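Local coordinates for L-amino acid deaminase (Proteus vulgaris, PDB 5I39), which binds FAD and, as a membrane-associated oxidoreductase of the DAO family, probably catalyses the oxidative deamination of L-amino acids, at residues E28-A33 / G201-T206; L48-A53 / V192-A197; K100-E105 / S380-E385. All blocks are in the same frame, centred on the assembly; numbering follows the deposited sequence. Where two conformers were deposited one is given.

Interaction 1. Residues E28-A33 / G201-T206; sequences EGTEGA and GVRIYT
One face of the Tyr205 ring receives Thr30, whose CB stands 4.3 Å from the ring centroid in a CH-pi contact displaced toward the rim. At the ring's edge and in its plane lies a water that accepts a hydrogen bond from Tyr205 OH, at 2.7 Å, and donates to the carbonyls of Glu31 and Ala33; the tyrosine is thus tied to the turn around Gly32. Thr30 also pairs with the backbone of one residue, Ile204. Its N donates to Ile204 O over 2.7 Å, while Ile204 N donates to Thr30 OG1 over 2.9 Å along a fairly straight path (163°). Because chi1 is -55°, OG1 sits beside the backbone N and CG2 is turned toward the tyrosine hydroxyl. In accepting from Ile204 N, OG1 takes the place that a strand carbonyl would have filled. A water between Thr30 O and Thr206 N carries the pairing one step further. Gly29 lies close against this backbone, with its CA 3.3 Å from Ile204 O, and two more waters donate to both Glu28 OE2 and Thr206 OG1. Strand 203-205 pairs through Arg203 and Tyr205 with strand 63-66, leaving the N and O of Ile204 turned to the loop: an irregular segment lying along the edge strand of the mostly parallel sheet in a Rossmann-type FAD-binding fold.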
loop_
_atom_site.group_PDB
_atom_site.type_symbol
_atom_site.label_atom_id
_atom_site.label_comp_id
_atom_site.label_asym_id
_atom_site.label_seq_id
_atom_site.Cartn_x
_atom_site.Cartn_y
_atom_site.Cartn_z
ATOM N N GLU A 28 17.356 -5.197 9.127
ATOM C CA GLU A 28 17.883 -4.635 10.362
ATOM C C GLU A 28 17.947 -3.115 10.271
ATOM O O GLU A 28 18.176 -2.548 9.199
ATOM C CB GLU A 28 19.264 -5.213 10.689
ATOM C CG GLU A 28 19.782 -4.872 12.086
ATOM C CD GLU A 28 18.801 -5.210 13.201
ATOM O OE1 GLU A 28 18.795 -6.373 13.657
ATOM O OE2 GLU A 28 18.031 -4.311 13.619
ATOM N N GLY A 29 17.717 -2.460 11.402
ATOM C CA GLY A 29 17.923 -1.027 11.499
ATOM C C GLY A 29 19.393 -0.661 11.382
ATOM O O GLY A 29 20.281 -1.502 11.538
ATOM N N THR A 30 19.641 0.608 11.097
ATOM C CA THR A 30 20.990 1.160 11.087
ATOM C C THR A 30 21.625 0.994 12.471
ATOM O O THR A 30 20.971 1.229 13.484
ATOM C CB THR A 30 20.940 2.650 10.703
ATOM O OG1 THR A 30 20.262 2.785 9.447
ATOM C CG2 THR A 30 22.337 3.260 10.602
ATOM N N GLU A 31 22.887 0.570 12.498
ATOM C CA GLU A 31 23.622 0.369 13.750
ATOM C C GLU A 31 24.106 1.697 14.316
ATOM O O GLU A 31 24.180 2.694 13.605
ATOM C CB GLU A 31 24.830 -0.544 13.524
ATOM C CG GLU A 31 24.486 -1.984 13.175
ATOM C CD GLU A 31 25.709 -2.830 12.851
ATOM O OE1 GLU A 31 26.812 -2.528 13.355
ATOM O OE2 GLU A 31 25.568 -3.803 12.082
ATOM N N GLY A 32 24.448 1.688 15.602
ATOM C CA GLY A 32 25.083 2.833 16.256
ATOM C C GLY A 32 24.120 3.837 16.861
ATOM O O GLY A 32 22.908 3.620 16.901
ATOM N N ALA A 33 24.679 4.946 17.336
ATOM C CA ALA A 33 23.912 5.960 18.056
ATOM C C ALA A 33 22.988 6.736 17.131
ATOM O O ALA A 33 23.240 6.850 15.930
ATOM C CB ALA A 33 24.850 6.916 18.774
ATOM N N GLY A 201 21.355 5.766 1.645
ATOM C CA GLY A 201 21.862 6.585 2.747
ATOM C C GLY A 201 20.811 7.015 3.753
ATOM O O GLY A 201 21.128 7.750 4.686
ATOM N N VAL A 202 19.569 6.561 3.592
ATOM C CA VAL A 202 18.560 6.785 4.626
ATOM C C VAL A 202 18.984 5.962 5.839
ATOM O O VAL A 202 19.282 4.779 5.708
ATOM C CB VAL A 202 17.148 6.343 4.189
ATOM C CG1 VAL A 202 16.143 6.602 5.306
ATOM C CG2 VAL A 202 16.718 7.065 2.920
ATOM N N ARG A 203 19.037 6.587 7.011
ATOM C CA ARG A 203 19.351 5.860 8.238
ATOM C C ARG A 203 18.054 5.601 8.989
ATOM O O ARG A 203 17.248 6.512 9.168
ATOM C CB ARG A 203 20.387 6.620 9.060
ATOM C CG ARG A 203 21.727 6.661 8.332
ATOM C CD ARG A 203 22.845 7.247 9.167
ATOM N NE ARG A 203 22.722 8.692 9.324
ATOM C CZ ARG A 203 23.553 9.449 10.042
ATOM N NH1 ARG A 203 24.581 8.906 10.693
ATOM N NH2 ARG A 203 23.352 10.761 10.117
ATOM N N ILE A 204 17.845 4.342 9.371
ATOM C CA ILE A 204 16.571 3.883 9.922
ATOM C C ILE A 204 16.827 3.251 11.279
ATOM O O ILE A 204 17.492 2.216 11.370
ATOM C CB ILE A 204 15.870 2.859 9.000
ATOM C CG1 ILE A 204 15.754 3.418 7.574
ATOM C CG2 ILE A 204 14.493 2.509 9.566
ATOM C CD1 ILE A 204 15.113 2.489 6.557
ATOM N N TYR A 205 16.284 3.864 12.326
ATOM C CA TYR A 205 16.501 3.401 13.697
ATOM C C TYR A 205 15.252 2.716 14.220
ATOM O O TYR A 205 14.197 3.335 14.345
ATOM C CB TYR A 205 16.965 4.560 14.586
ATOM C CG TYR A 205 18.280 5.069 14.071
ATOM C CD1 TYR A 205 19.482 4.473 14.454
ATOM C CD2 TYR A 205 18.326 6.080 13.117
ATOM C CE1 TYR A 205 20.691 4.900 13.933
ATOM C CE2 TYR A 205 19.528 6.509 12.583
ATOM C CZ TYR A 205 20.708 5.918 12.994
ATOM O OH TYR A 205 21.898 6.360 12.462
ATOM N N THR A 206 15.388 1.419 14.482
ATOM C CA THR A 206 14.301 0.580 14.969
ATOM C C THR A 206 14.290 0.559 16.498
ATOM O O THR A 206 15.244 0.997 17.147
ATOM C CB THR A 206 14.430 -0.845 14.416
ATOM O OG1 THR A 206 15.735 -1.354 14.708
ATOM C CG2 THR A 206 14.229 -0.838 12.915
HETATM O O HOH W 1 14.958 -4.189 14.142
HETATM O O HOH W 2 18.857 -2.013 15.343
HETATM O O HOH W 3 18.364 0.628 14.501
HETATM O O HOH W 4 24.147 5.483 13.631
#

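Interaction 2. Residues L48-A53 / V192-A197. With FAD (flavin-adenine dinucleotide), chain B.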
loop_
_atom_site.group_PDB
_atom_site.type_symbol
_atom_site.label_atom_id
_atom_site.label_comp_id
_atom_site.label_asym_id
_atom_site.label_seq_id
_atom_site.Cartn_x
_atom_site.Cartn_y
_atom_site.Cartn_z
ATOM N N LEU A 48 5.105 4.161 3.434
ATOM C CA LEU A 48 4.966 5.592 3.201
ATOM C C LEU A 48 6.184 6.358 3.709
ATOM O O LEU A 48 6.709 7.222 3.003
ATOM C CB LEU A 48 3.650 6.118 3.770
ATOM C CG LEU A 48 2.401 5.535 3.085
ATOM C CD1 LEU A 48 1.148 6.195 3.631
ATOM C CD2 LEU A 48 2.422 5.674 1.568
ATOM N N GLY A 49 6.680 6.017 4.892
ATOM C CA GLY A 49 7.896 6.651 5.408
ATOM C C GLY A 49 9.122 6.319 4.571
ATOM O O GLY A 49 9.929 7.200 4.262
ATOM N N ILE A 50 9.255 5.049 4.195
ATOM C CA ILE A 50 10.382 4.605 3.381
ATOM C C ILE A 50 10.397 5.290 2.013
ATOM O O ILE A 50 11.435 5.808 1.584
ATOM C CB ILE A 50 10.372 3.072 3.207
ATOM C CG1 ILE A 50 10.703 2.384 4.539
ATOM C CG2 ILE A 50 11.377 2.625 2.149
ATOM C CD1 ILE A 50 10.306 0.926 4.592
HETATM N N MSE A 51 9.257 5.290 1.324
HETATM C CA MSE A 51 9.193 5.859 -0.026
HETATM C C MSE A 51 9.398 7.357 0.021
HETATM O O MSE A 51 10.072 7.922 -0.847
HETATM C CB MSE A 51 7.885 5.488 -0.721
HETATM C CG MSE A 51 7.756 3.980 -0.973
HETATM SE SE MSE A 51 9.187 3.211 -2.068
HETATM C CE MSE A 51 8.674 4.118 -3.733
ATOM N N THR A 52 8.842 8.021 1.034
ATOM C CA THR A 52 9.059 9.460 1.190
ATOM C C THR A 52 10.537 9.762 1.449
ATOM O O THR A 52 11.087 10.688 0.858
ATOM C CB THR A 52 8.163 10.061 2.287
ATOM O OG1 THR A 52 6.793 9.744 2.014
ATOM C CG2 THR A 52 8.288 11.569 2.314
ATOM N N ALA A 53 11.171 8.978 2.316
ATOM C CA ALA A 53 12.602 9.133 2.595
ATOM C C ALA A 53 13.456 9.001 1.336
ATOM O O ALA A 53 14.353 9.809 1.103
ATOM C CB ALA A 53 13.048 8.125 3.640
ATOM N N VAL A 192 12.444 -5.039 0.438
ATOM C CA VAL A 192 13.345 -4.625 -0.638
ATOM C C VAL A 192 13.468 -3.095 -0.673
ATOM O O VAL A 192 14.567 -2.561 -0.812
ATOM C CB VAL A 192 12.891 -5.206 -1.997
ATOM C CG1 VAL A 192 13.648 -4.583 -3.163
ATOM C CG2 VAL A 192 13.095 -6.718 -2.001
HETATM N N MSE A 193 12.352 -2.390 -0.517
HETATM C CA MSE A 193 12.390 -0.922 -0.535
HETATM C C MSE A 193 13.171 -0.372 0.639
HETATM O O MSE A 193 13.899 0.607 0.482
HETATM C CB MSE A 193 10.995 -0.300 -0.570
HETATM C CG MSE A 193 10.146 -0.645 -1.795
HETATM SE SE MSE A 193 11.114 -0.536 -3.506
HETATM C CE MSE A 193 11.890 1.263 -3.392
ATOM N N ALA A 194 13.042 -0.989 1.813
ATOM C CA ALA A 194 13.804 -0.552 2.991
ATOM C C ALA A 194 15.312 -0.736 2.821
ATOM O O ALA A 194 16.088 0.151 3.183
ATOM C CB ALA A 194 13.334 -1.282 4.234
ATOM N N GLU A 195 15.728 -1.881 2.290
ATOM C CA GLU A 195 17.154 -2.126 2.044
ATOM C C GLU A 195 17.697 -1.127 1.027
ATOM O O GLU A 195 18.812 -0.626 1.173
ATOM C CB GLU A 195 17.406 -3.556 1.563
ATOM C CG GLU A 195 17.301 -4.613 2.644
ATOM C CD GLU A 195 18.366 -4.499 3.712
ATOM O OE1 GLU A 195 19.004 -3.432 3.836
ATOM O OE2 GLU A 195 18.558 -5.492 4.438
ATOM N N TYR A 196 16.900 -0.836 0.004
ATOM C CA TYR A 196 17.269 0.163 -0.989
ATOM C C TYR A 196 17.413 1.548 -0.351
ATOM O O TYR A 196 18.390 2.248 -0.605
ATOM C CB TYR A 196 16.245 0.177 -2.116
ATOM C CG TYR A 196 16.461 1.251 -3.156
ATOM C CD1 TYR A 196 17.494 1.161 -4.089
ATOM C CD2 TYR A 196 15.614 2.351 -3.219
ATOM C CE1 TYR A 196 17.674 2.143 -5.055
ATOM C CE2 TYR A 196 15.782 3.337 -4.174
ATOM C CZ TYR A 196 16.808 3.233 -5.092
ATOM O OH TYR A 196 16.942 4.230 -6.036
ATOM N N ALA A 197 16.462 1.922 0.503
ATOM C CA ALA A 197 16.548 3.196 1.215
ATOM C C ALA A 197 17.843 3.290 2.025
ATOM O O ALA A 197 18.532 4.313 1.983
ATOM C CB ALA A 197 15.342 3.381 2.118
HETATM P PA FAD B . 2.617 1.033 8.249
HETATM O O1A FAD B . 1.687 0.460 9.325
HETATM O O2A FAD B . 3.185 -0.004 7.299
HETATM O O5B FAD B . 3.876 1.766 8.887
HETATM C C5B FAD B . 3.763 2.777 9.878
HETATM C C4B FAD B . 4.946 2.572 10.806
HETATM O O4B FAD B . 4.994 3.667 11.743
HETATM C C3B FAD B . 4.816 1.288 11.626
HETATM O O3B FAD B . 5.904 0.413 11.329
HETATM C C2B FAD B . 4.800 1.809 13.071
HETATM O O2B FAD B . 5.427 0.915 14.010
HETATM C C1B FAD B . 5.506 3.147 12.951
HETATM N N9A FAD B . 5.191 4.129 13.994
HETATM C C8A FAD B . 3.992 4.512 14.385
HETATM N N7A FAD B . 4.054 5.479 15.324
HETATM C C5A FAD B . 5.350 5.685 15.514
HETATM C C6A FAD B . 6.148 6.560 16.369
HETATM N N6A FAD B . 5.547 7.411 17.225
HETATM N N1A FAD B . 7.492 6.501 16.280
HETATM C C2A FAD B . 8.103 5.677 15.419
HETATM N N3A FAD B . 7.445 4.830 14.619
HETATM C C4A FAD B . 6.106 4.816 14.638
HETATM N N1 FAD B . -2.754 -1.471 -0.190
HETATM C C2 FAD B . -2.660 -1.717 -1.500
HETATM O O2 FAD B . -2.201 -0.820 -2.230
HETATM N N3 FAD B . -3.056 -2.906 -2.017
HETATM C C4 FAD B . -3.586 -3.901 -1.298
HETATM O O4 FAD B . -3.905 -4.961 -1.820
HETATM C C4X FAD B . -3.748 -3.705 0.149
HETATM N N5 FAD B . -4.324 -4.623 0.971
HETATM C C5X FAD B . -4.276 -4.456 2.296
HETATM C C6 FAD B . -4.659 -5.476 3.170
HETATM C C7 FAD B . -4.558 -5.342 4.551
HETATM C C7M FAD B . -4.931 -6.484 5.469
HETATM C C8 FAD B . -4.052 -4.084 5.121
HETATM C C8M FAD B . -3.887 -3.897 6.610
HETATM C C9 FAD B . -3.689 -3.055 4.250
HETATM C C9A FAD B . -3.786 -3.189 2.870
HETATM N N10 FAD B . -3.423 -2.154 2.000
HETATM C C10 FAD B . -3.271 -2.398 0.637
HETATM C "C1'" FAD B . -3.013 -0.858 2.503
HETATM C "C2'" FAD B . -1.546 -0.717 2.707
HETATM O "O2'" FAD B . -1.042 -1.921 3.276
HETATM C "C3'" FAD B . -1.334 0.478 3.631
HETATM O "O3'" FAD B . -2.060 1.644 3.160
HETATM C "C4'" FAD B . 0.117 0.874 3.767
HETATM O "O4'" FAD B . 0.917 -0.277 4.094
HETATM C "C5'" FAD B . 0.258 1.924 4.854
HETATM O "O5'" FAD B . 1.654 2.206 4.966
HETATM P P FAD B . 2.166 3.112 6.207
HETATM O O1P FAD B . 3.643 3.291 6.025
HETATM O O2P FAD B . 1.264 4.319 6.355
HETATM O O3P FAD B . 1.800 2.201 7.501
#
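Ile50 and Met193 bring together two helices of the Rossmann-type FAD-binding fold, one of them being helix 47-58, which follows the first strand and carries the last glycine of a probable GxGxxG motif, Gly49. The short segments run in roughly the same direction, 36° apart, with axes 9.6 Å from each other at closest approach. Ile50 spans much of that gap, and its two branches divide the work. CG2, anti to the backbone N, rests on the carbonyl of Met193 (3.6 Å to O) and against Ala197 CB at 4.0 Å; CD1, at the end of the other branch, meets Ala194 CB at 3.8 Å. Beside this buried patch the folded chains of two selenomethionines, Met51 and Met193, cross at their ends, although Met51 was deposited in two conformers and its selenium contact is correspondingly tentative. Packing slackens toward Ala53, which points at the partner helix without reaching it, and past the contact Val192, Glu195 and Tyr196 lie on the more solvent-accessible part of helix 189-199. The far side of helix 47-58 is committed instead to the cofactor and to Ser380 and Ser383 of helix 376-392. Leu48 N donates to FAD O1P over 3.1 Å at 160°, close to the helix start, where the helix dipole would be expected to favour a phosphate. Leu48 O accepts two bonds from Thr52, one turn further along the helix, that arrive from opposite faces of its carbonyl plane: N at 3.0 Å and OG1 at 2.7 Å.

Interaction 3. Residues K100-E105 / S380-E385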
loop_
_atom_site.group_PDB
_atom_site.type_symbol
_atom_site.label_atom_id
_atom_site.label_comp_id
_atom_site.label_asym_id
_atom_site.label_seq_id
_atom_site.Cartn_x
_atom_site.Cartn_y
_atom_site.Cartn_z
ATOM N N LYS A 100 0.831 2.873 -10.153
ATOM C CA LYS A 100 1.115 1.659 -10.922
ATOM C C LYS A 100 2.251 1.871 -11.922
ATOM O O LYS A 100 3.129 1.028 -12.060
ATOM C CB LYS A 100 -0.121 1.210 -11.692
ATOM C CG LYS A 100 -1.237 0.629 -10.840
ATOM C CD LYS A 100 -2.579 0.670 -11.563
ATOM C CE LYS A 100 -2.530 -0.005 -12.923
ATOM N NZ LYS A 100 -3.837 0.152 -13.604
ATOM N N HIS A 101 2.214 3.001 -12.624
ATOM C CA HIS A 101 3.238 3.330 -13.615
ATOM C C HIS A 101 4.632 3.359 -12.983
ATOM O O HIS A 101 5.604 2.867 -13.558
ATOM C CB HIS A 101 2.903 4.680 -14.244
ATOM C CG HIS A 101 3.837 5.100 -15.330
ATOM N ND1 HIS A 101 4.733 6.134 -15.177
ATOM C CD2 HIS A 101 4.008 4.630 -16.583
ATOM C CE1 HIS A 101 5.420 6.282 -16.295
ATOM N NE2 HIS A 101 4.999 5.382 -17.165
ATOM N N ARG A 102 4.723 3.926 -11.788
ATOM C CA ARG A 102 5.977 3.964 -11.046
ATOM C C ARG A 102 6.363 2.601 -10.490
ATOM O O ARG A 102 7.542 2.251 -10.489
ATOM C CB ARG A 102 5.893 5.020 -9.961
ATOM C CG ARG A 102 5.813 6.384 -10.607
ATOM C CD ARG A 102 5.631 7.486 -9.624
ATOM N NE ARG A 102 5.511 8.763 -10.316
ATOM C CZ ARG A 102 5.655 9.944 -9.730
ATOM N NH1 ARG A 102 5.935 10.022 -8.427
ATOM N NH2 ARG A 102 5.525 11.054 -10.448
ATOM N N TRP A 103 5.391 1.810 -10.052
ATOM C CA TRP A 103 5.695 0.429 -9.688
ATOM C C TRP A 103 6.239 -0.368 -10.872
ATOM O O TRP A 103 7.138 -1.187 -10.691
ATOM C CB TRP A 103 4.498 -0.276 -9.054
ATOM C CG TRP A 103 4.404 -0.006 -7.584
ATOM C CD1 TRP A 103 3.521 0.820 -6.944
ATOM C CD2 TRP A 103 5.259 -0.544 -6.569
ATOM N NE1 TRP A 103 3.771 0.821 -5.594
ATOM C CE2 TRP A 103 4.830 -0.010 -5.334
ATOM C CE3 TRP A 103 6.339 -1.440 -6.581
ATOM C CZ2 TRP A 103 5.448 -0.337 -4.122
ATOM C CZ3 TRP A 103 6.949 -1.768 -5.377
ATOM C CH2 TRP A 103 6.502 -1.216 -4.164
ATOM N N ARG A 104 5.751 -0.094 -12.080
ATOM C CA ARG A 104 6.306 -0.729 -13.284
ATOM C C ARG A 104 7.774 -0.375 -13.552
ATOM O O ARG A 104 8.447 -1.081 -14.291
ATOM C CB ARG A 104 5.455 -0.407 -14.515
ATOM C CG ARG A 104 4.110 -1.111 -14.518
ATOM C CD ARG A 104 3.399 -0.976 -15.846
ATOM N NE ARG A 104 2.842 0.355 -16.106
ATOM C CZ ARG A 104 1.617 0.767 -15.776
ATOM N NH1 ARG A 104 0.794 -0.010 -15.083
ATOM N NH2 ARG A 104 1.221 1.982 -16.134
ATOM N N GLU A 105 8.249 0.725 -12.975
ATOM C CA GLU A 105 9.659 1.111 -13.025
ATOM C C GLU A 105 10.491 0.576 -11.858
ATOM O O GLU A 105 11.709 0.754 -11.849
ATOM C CB GLU A 105 9.764 2.642 -13.008
ATOM C CG GLU A 105 9.055 3.341 -14.162
ATOM C CD GLU A 105 8.915 4.845 -13.992
ATOM O OE1 GLU A 105 9.050 5.358 -12.869
ATOM O OE2 GLU A 105 8.641 5.518 -15.000
ATOM N N SER A 380 2.055 4.723 -2.859
ATOM C CA SER A 380 3.289 5.198 -2.226
ATOM C C SER A 380 4.287 5.934 -3.129
ATOM O O SER A 380 4.831 6.935 -2.696
ATOM C CB SER A 380 3.993 4.076 -1.454
ATOM O OG SER A 380 4.333 2.978 -2.282
ATOM N N PRO A 381 4.540 5.464 -4.370
ATOM C CA PRO A 381 5.530 6.212 -5.166
ATOM C C PRO A 381 5.112 7.655 -5.441
ATOM O O PRO A 381 5.959 8.540 -5.543
ATOM C CB PRO A 381 5.600 5.416 -6.476
ATOM C CG PRO A 381 5.113 4.055 -6.116
ATOM C CD PRO A 381 4.023 4.312 -5.124
ATOM N N VAL A 382 3.811 7.883 -5.565
ATOM C CA VAL A 382 3.289 9.212 -5.853
ATOM C C VAL A 382 3.019 9.992 -4.568
ATOM O O VAL A 382 3.342 11.177 -4.498
ATOM C CB VAL A 382 2.033 9.150 -6.742
ATOM C CG1 VAL A 382 1.575 10.555 -7.114
ATOM C CG2 VAL A 382 2.308 8.357 -8.011
ATOM N N SER A 383 2.432 9.356 -3.556
ATOM C CA SER A 383 2.215 10.071 -2.293
ATOM C C SER A 383 3.545 10.467 -1.648
ATOM O O SER A 383 3.614 11.500 -0.997
ATOM C CB SER A 383 1.309 9.313 -1.328
ATOM O OG SER A 383 1.877 8.098 -0.925
ATOM N N ALA A 384 4.605 9.687 -1.868
ATOM C CA ALA A 384 5.948 10.076 -1.420
ATOM C C ALA A 384 6.389 11.391 -2.057
ATOM O O ALA A 384 6.865 12.297 -1.369
ATOM C CB ALA A 384 6.950 8.988 -1.755
ATOM N N GLU A 385 6.240 11.486 -3.374
ATOM C CA GLU A 385 6.599 12.712 -4.084
ATOM C C GLU A 385 5.756 13.896 -3.614
ATOM O O GLU A 385 6.290 14.982 -3.368
ATOM C CB GLU A 385 6.464 12.546 -5.591
ATOM C CG GLU A 385 6.921 13.783 -6.355
ATOM C CD GLU A 385 6.833 13.656 -7.857
ATOM O OE1 GLU A 385 6.415 12.599 -8.355
ATOM O OE2 GLU A 385 7.175 14.635 -8.544
#
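Glu385 OE1 is gripped by both terminal nitrogens of Arg102, with NH1 at 2.6 Å and NH2 at 2.7 Å. The salt bridge is end-on but forked onto a single oxygen, which lies near the guanidinium plane and is met nearly along its C-O bond; both hydrogen bonds are therefore bent (142° and 135°). The two planar groups are nearly coplanar, 22° apart. Arg102 reaches this position because its chain is extended from CG to NE, and Glu385 answers with an equally straight chain. NH1 makes a further bond, 3.2 Å long, to Pro381 O, approaching from above the carbonyl plane rather than on a lone pair. Val382 CG2 lies over one guanidinium face. Helix 376-392, which supplies these partners, is the helix after strand 367-371 of the Rossmann-type domain, and Gly376 and Thr378 near its start bind FAD. It kinks at Pro381, which has no N-H to give to the preceding turn. Met377 O, the carbonyl such a bond would have used, accepts instead from Trp103 NE1 and Ser380 OG. The proline ring itself is placed over one face of Trp103, crossing the indole at about a right angle, with CG 3.7 Å from CD1. Pro381 and the arginine chain also slide past each other in opposite directions, Pro381 CB touching Arg102 CB at 3.5 Å. Trp103 also meets Phe184 edge-to-face, and one turn earlier in helix 90-103 Lys100 NZ forms salt bridges with Glu178 and Asp180.

In the fold
Interaction 2 stands between the other two and touches both. Interactions 1 and 2 have centres about 12 Å apart and are joined directly, since helix 189-199 leads into strand 203-205: Val202 N probably bonds to Ala197 O at 3.0 Å, and Val202 CG1 packs on Ala53 CB at 3.8 Å. The centres of interactions 2 and 3 are also about 12 Å apart; Leu48 CD2 meets Ser383 OG at 3.5 Å, and Ala384 CB packs on the backbone of Met51 and Thr52. Interactions 1 and 3 do not touch, their nearest atoms being about 11 Å apart. Only interaction 2 holds the cofactor directly; the side chains of Thr206 and Trp103 stand about 9 and 7 Å from FAD.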